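Local structure of tRNA(Phe) 7-((3-amino-3-carboxypropyl)-4-demethylwyosine(37)-N(4))-methyltransferase 1 (Pyrococcus horikoshii, 2IT2) at residues L22-A25 and L26-E30; N43-E46 and N47-T50. The protein probably transfers a methyl group from S-adenosyl-L-methionine to the N-4 position of a 4-demethylwyosine derivative in tRNA(Phe), a step in making wyosine derivatives. One frame throughout, in Å; residues are numbered along the deposited sequence.

Both contacts are local and come in series along the chain. Contact 1 (22-25 with 26-30) ends helix 11-27 on the protein surface; contact 2 (43-46 with 47-50) turns the chain from helix 36-43 into strand 48-63 of the antiparallel sheet. Their centres lie about 17 Å apart, yet their edges meet: Leu22 CD2 packs 3.3 Å from Asn43 ND2 and 3.8 Å from Thr50 OG1. Leu22 of helix 11-27 thus lies against the polar bridge that joins helix 36-43 to strand 48-63. Helix 36-43 is touched by contact 1 as well, through Leu26 on Ile36, so the helix pair and the strand's beginning are packed together within the TYW3 family region.

Contact 1: L22-A25 and L26-E30; sequences LEIA and LRKGE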
loop_
_atom_site.group_PDB
_atom_site.type_symbol
_atom_site.label_atom_id
_atom_site.label_comp_id
_atom_site.label_asym_id
_atom_site.label_seq_id
_atom_site.Cartn_x
_atom_site.Cartn_y
_atom_site.Cartn_z
ATOM N N LEU B 22 23.206 8.811 -5.216
ATOM C CA LEU B 22 23.264 8.602 -3.780
ATOM C C LEU B 22 24.444 9.361 -3.148
ATOM O O LEU B 22 24.314 9.971 -2.081
ATOM C CB LEU B 22 23.366 7.101 -3.498
ATOM C CG LEU B 22 23.451 6.712 -2.025
ATOM C CD1 LEU B 22 22.254 7.292 -1.271
ATOM C CD2 LEU B 22 23.512 5.187 -1.892
ATOM N N GLU B 23 25.590 9.324 -3.815
ATOM C CA GLU B 23 26.790 9.991 -3.339
ATOM C C GLU B 23 26.524 11.481 -3.087
ATOM O O GLU B 23 26.907 12.035 -2.053
ATOM C CB GLU B 23 27.900 9.829 -4.386
ATOM C CG GLU B 23 29.175 10.576 -4.057
ATOM C CD GLU B 23 30.176 10.617 -5.215
ATOM O OE1 GLU B 23 30.728 9.568 -5.608
ATOM O OE2 GLU B 23 30.423 11.721 -5.743
ATOM N N ILE B 24 25.857 12.122 -4.038
ATOM C CA ILE B 24 25.563 13.539 -3.913
ATOM C C ILE B 24 24.521 13.793 -2.829
ATOM O O ILE B 24 24.646 14.725 -2.023
ATOM C CB ILE B 24 25.083 14.124 -5.277
ATOM C CG1 ILE B 24 24.996 15.639 -5.172
ATOM C CG2 ILE B 24 23.729 13.559 -5.675
ATOM C CD1 ILE B 24 26.303 16.274 -4.796
ATOM N N ALA B 25 23.500 12.949 -2.789
ATOM C CA ALA B 25 22.438 13.077 -1.805
ATOM C C ALA B 25 23.016 13.007 -0.386
ATOM O O ALA B 25 22.621 13.761 0.515
ATOM C CB ALA B 25 21.389 11.964 -2.030
ATOM N N LEU B 26 23.968 12.107 -0.197
ATOM C CA LEU B 26 24.610 11.934 1.093
ATOM C C LEU B 26 25.428 13.166 1.474
ATOM O O LEU B 26 25.295 13.708 2.580
ATOM C CB LEU B 26 25.510 10.696 1.039
ATOM C CG LEU B 26 24.808 9.337 1.036
ATOM C CD1 LEU B 26 25.809 8.217 0.798
ATOM C CD2 LEU B 26 24.124 9.159 2.377
ATOM N N ARG B 27 26.259 13.630 0.549
ATOM C CA ARG B 27 27.090 14.788 0.822
ATOM C C ARG B 27 26.253 16.054 1.044
ATOM O O ARG B 27 26.681 16.969 1.758
ATOM C CB ARG B 27 28.110 14.989 -0.311
ATOM C CG ARG B 27 27.691 15.921 -1.426
ATOM C CD ARG B 27 28.862 16.184 -2.373
ATOM N NE ARG B 27 28.579 17.246 -3.334
ATOM C CZ ARG B 27 29.443 17.682 -4.245
ATOM N NH1 ARG B 27 30.655 17.150 -4.324
ATOM N NH2 ARG B 27 29.093 18.649 -5.083
ATOM N N LYS B 28 25.057 16.101 0.458
ATOM C CA LYS B 28 24.177 17.260 0.609
ATOM C C LYS B 28 23.290 17.139 1.845
ATOM O O LYS B 28 22.536 18.060 2.178
ATOM C CB LYS B 28 23.302 17.451 -0.645
ATOM C CG LYS B 28 24.065 17.941 -1.881
ATOM C CD LYS B 28 23.137 18.486 -2.976
ATOM C CE LYS B 28 22.202 17.425 -3.537
ATOM N NZ LYS B 28 21.302 17.984 -4.591
ATOM N N GLY B 29 23.389 16.002 2.525
ATOM C CA GLY B 29 22.593 15.773 3.715
ATOM C C GLY B 29 21.100 15.657 3.448
ATOM O O GLY B 29 20.304 16.118 4.262
ATOM N N GLU B 30 20.722 15.034 2.328
ATOM C CA GLU B 30 19.317 14.855 1.939
ATOM C C GLU B 30 18.757 13.458 2.222
ATOM O O GLU B 30 17.571 13.213 2.014
ATOM C CB GLU B 30 19.141 15.159 0.446
ATOM C CG GLU B 30 19.550 16.572 0.047
ATOM C CD GLU B 30 19.664 16.745 -1.457
ATOM O OE1 GLU B 30 19.754 15.723 -2.169
ATOM O OE2 GLU B 30 19.681 17.904 -1.925
#
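Two torsions bring Ile24 and Lys28 together: CG1 of Ile24 is trans to its main-chain nitrogen (chi1 -171°), and the Lys28 chain kinks at chi3 (-63°). The lysine methylenes are thereby laid obliquely past the isoleucine, with Lys28 CE 3.7 Å from Ile24 CG1. The kink leads on to a salt bridge on the exposed surface, Lys28 NZ to Glu30 OE2 at 3.1 Å. The other oxygen of that carboxylate, Glu30 OE1, lies 4.1 Å from Ala25 CB. An alanine in place of Ile24 would remove CG1, and the Lys28 chain would probably turn more freely and grip Glu30 less firmly. Round the helix, Leu22 CG meets Leu26 CD1 at 4.0 Å, on the side where Leu26 also touches Ile36 and Val31. Lys28 N bonds to Ile24 O at 2.9 Å. Then the pattern changes. Gly29, with a positive phi (67°), is the first residue to leave helical phi/psi. Its N bonds to Leu26 O at 3.0 Å. Glu30 N reaches back five residues to Ala25 O at 2.9 Å in a nearly straight bond. These two bonds, one inside the other, round a glycine in the left-handed conformation are the Schellman motif that ends helix 11-27.

Contact 2: N43-E46 and N47-T50; sequences NSIE and NYFT
Asn43 spans the turn with its side-chain amide and meets Thr50 through both ends. Its OD1 accepts a hydrogen bond from the backbone N of Thr50 at 3.0 Å, the donor tilted well off the carbonyl plane, while ND2 donates to Thr50 OG1 at 2.9 Å, close to the amide plane. Thr50 can offer that oxygen because OG1 sits between its own backbone N and carbonyl carbon (chi1 64°), which also brings CG2 within 3.6 Å of Asn43 ND2. The same ND2 bonds to Leu39 O in helix 36-43, so three bonds fix the rotation of the amide and tie the helix end to the strand. Between these residues the chain reverses in a type I beta turn from Ile45 to Tyr48, whose closing bond, Tyr48 N to Ile45 O, is weak at 3.4 Å. Asn47 is the third residue of this turn, just ahead of strand 48-63. Its side chain crosses that of Glu46 obliquely, the amide and carboxylate planes 26° apart, with Asn47 OD1 3.9 Å from Glu46 CG. Tyr48 runs beside Ile45, pointing the same way. The isoleucine meets the ring at its edge, near the ring plane, with Ile45 CG2 3.6 Å from Tyr48 CD2. Further out, Tyr48 OH is hydrogen-bonded to Asp117 O, and Lys15 of helix 11-27 reaches in with NZ to bond both Asn43 O and Tyr48 O, bridging the two arms of the bend.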
loop_
_atom_site.group_PDB
_atom_site.type_symbol
_atom_site.label_atom_id
_atom_site.label_comp_id
_atom_site.label_asym_id
_atom_site.label_seq_id
_atom_site.Cartn_x
_atom_site.Cartn_y
_atom_site.Cartn_z
ATOM N N ASN B 43 23.771 -1.454 -1.614
ATOM C CA ASN B 43 24.621 -1.127 -2.742
ATOM C C ASN B 43 25.930 -1.892 -2.763
ATOM O O ASN B 43 26.617 -1.928 -3.794
ATOM C CB ASN B 43 24.896 0.363 -2.763
ATOM C CG ASN B 43 23.710 1.146 -3.244
ATOM O OD1 ASN B 43 23.314 1.031 -4.406
ATOM N ND2 ASN B 43 23.122 1.940 -2.361
ATOM N N SER B 44 26.289 -2.495 -1.632
ATOM C CA SER B 44 27.533 -3.248 -1.603
ATOM C C SER B 44 27.354 -4.629 -2.195
ATOM O O SER B 44 28.341 -5.309 -2.418
ATOM C CB SER B 44 28.079 -3.411 -0.184
ATOM O OG SER B 44 27.322 -4.381 0.554
ATOM N N ILE B 45 26.104 -5.054 -2.398
ATOM C CA ILE B 45 25.783 -6.360 -2.993
ATOM C C ILE B 45 25.796 -6.165 -4.504
ATOM O O ILE B 45 25.172 -5.249 -5.028
ATOM C CB ILE B 45 24.388 -6.882 -2.548
ATOM C CG1 ILE B 45 24.314 -6.875 -1.020
ATOM C CG2 ILE B 45 24.162 -8.314 -3.086
ATOM C CD1 ILE B 45 25.379 -7.722 -0.354
ATOM N N GLU B 46 26.512 -7.043 -5.198
ATOM C CA GLU B 46 26.688 -6.950 -6.645
ATOM C C GLU B 46 25.443 -6.792 -7.517
ATOM O O GLU B 46 25.413 -5.936 -8.394
ATOM C CB GLU B 46 27.507 -8.155 -7.136
ATOM C CG GLU B 46 27.924 -8.101 -8.597
ATOM C CD GLU B 46 28.866 -9.230 -8.961
ATOM O OE1 GLU B 46 28.454 -10.404 -8.840
ATOM O OE2 GLU B 46 30.017 -8.942 -9.360
ATOM N N ASN B 47 24.408 -7.583 -7.266
ATOM C CA ASN B 47 23.212 -7.535 -8.101
ATOM C C ASN B 47 22.087 -6.560 -7.759
ATOM O O ASN B 47 20.982 -6.695 -8.291
ATOM C CB ASN B 47 22.626 -8.937 -8.218
ATOM C CG ASN B 47 23.625 -9.927 -8.755
ATOM O OD1 ASN B 47 24.459 -9.577 -9.586
ATOM N ND2 ASN B 47 23.547 -11.168 -8.293
ATOM N N TYR B 48 22.375 -5.564 -6.925
ATOM C CA TYR B 48 21.357 -4.584 -6.527
ATOM C C TYR B 48 21.938 -3.176 -6.419
ATOM O O TYR B 48 23.143 -3.001 -6.338
ATOM C CB TYR B 48 20.796 -4.934 -5.146
ATOM C CG TYR B 48 20.244 -6.332 -5.027
ATOM C CD1 TYR B 48 18.998 -6.653 -5.554
ATOM C CD2 TYR B 48 20.980 -7.340 -4.401
ATOM C CE1 TYR B 48 18.490 -7.936 -5.474
ATOM C CE2 TYR B 48 20.481 -8.639 -4.311
ATOM C CZ TYR B 48 19.233 -8.933 -4.861
ATOM O OH TYR B 48 18.761 -10.228 -4.893
ATOM N N PHE B 49 21.052 -2.181 -6.426
ATOM C CA PHE B 49 21.428 -0.775 -6.226
ATOM C C PHE B 49 20.190 -0.077 -5.680
ATOM O O PHE B 49 19.078 -0.567 -5.848
ATOM C CB PHE B 49 21.937 -0.083 -7.511
ATOM C CG PHE B 49 20.939 -0.025 -8.638
ATOM C CD1 PHE B 49 19.959 0.969 -8.677
ATOM C CD2 PHE B 49 21.002 -0.939 -9.700
ATOM C CE1 PHE B 49 19.058 1.052 -9.745
ATOM C CE2 PHE B 49 20.102 -0.862 -10.774
ATOM C CZ PHE B 49 19.129 0.136 -10.798
ATOM N N THR B 50 20.371 1.052 -5.003
ATOM C CA THR B 50 19.220 1.756 -4.450
ATOM C C THR B 50 18.911 3.050 -5.178
ATOM O O THR B 50 19.800 3.696 -5.741
ATOM C CB THR B 50 19.405 2.084 -2.948
ATOM O OG1 THR B 50 20.495 2.999 -2.785
ATOM C CG2 THR B 50 19.678 0.818 -2.142
#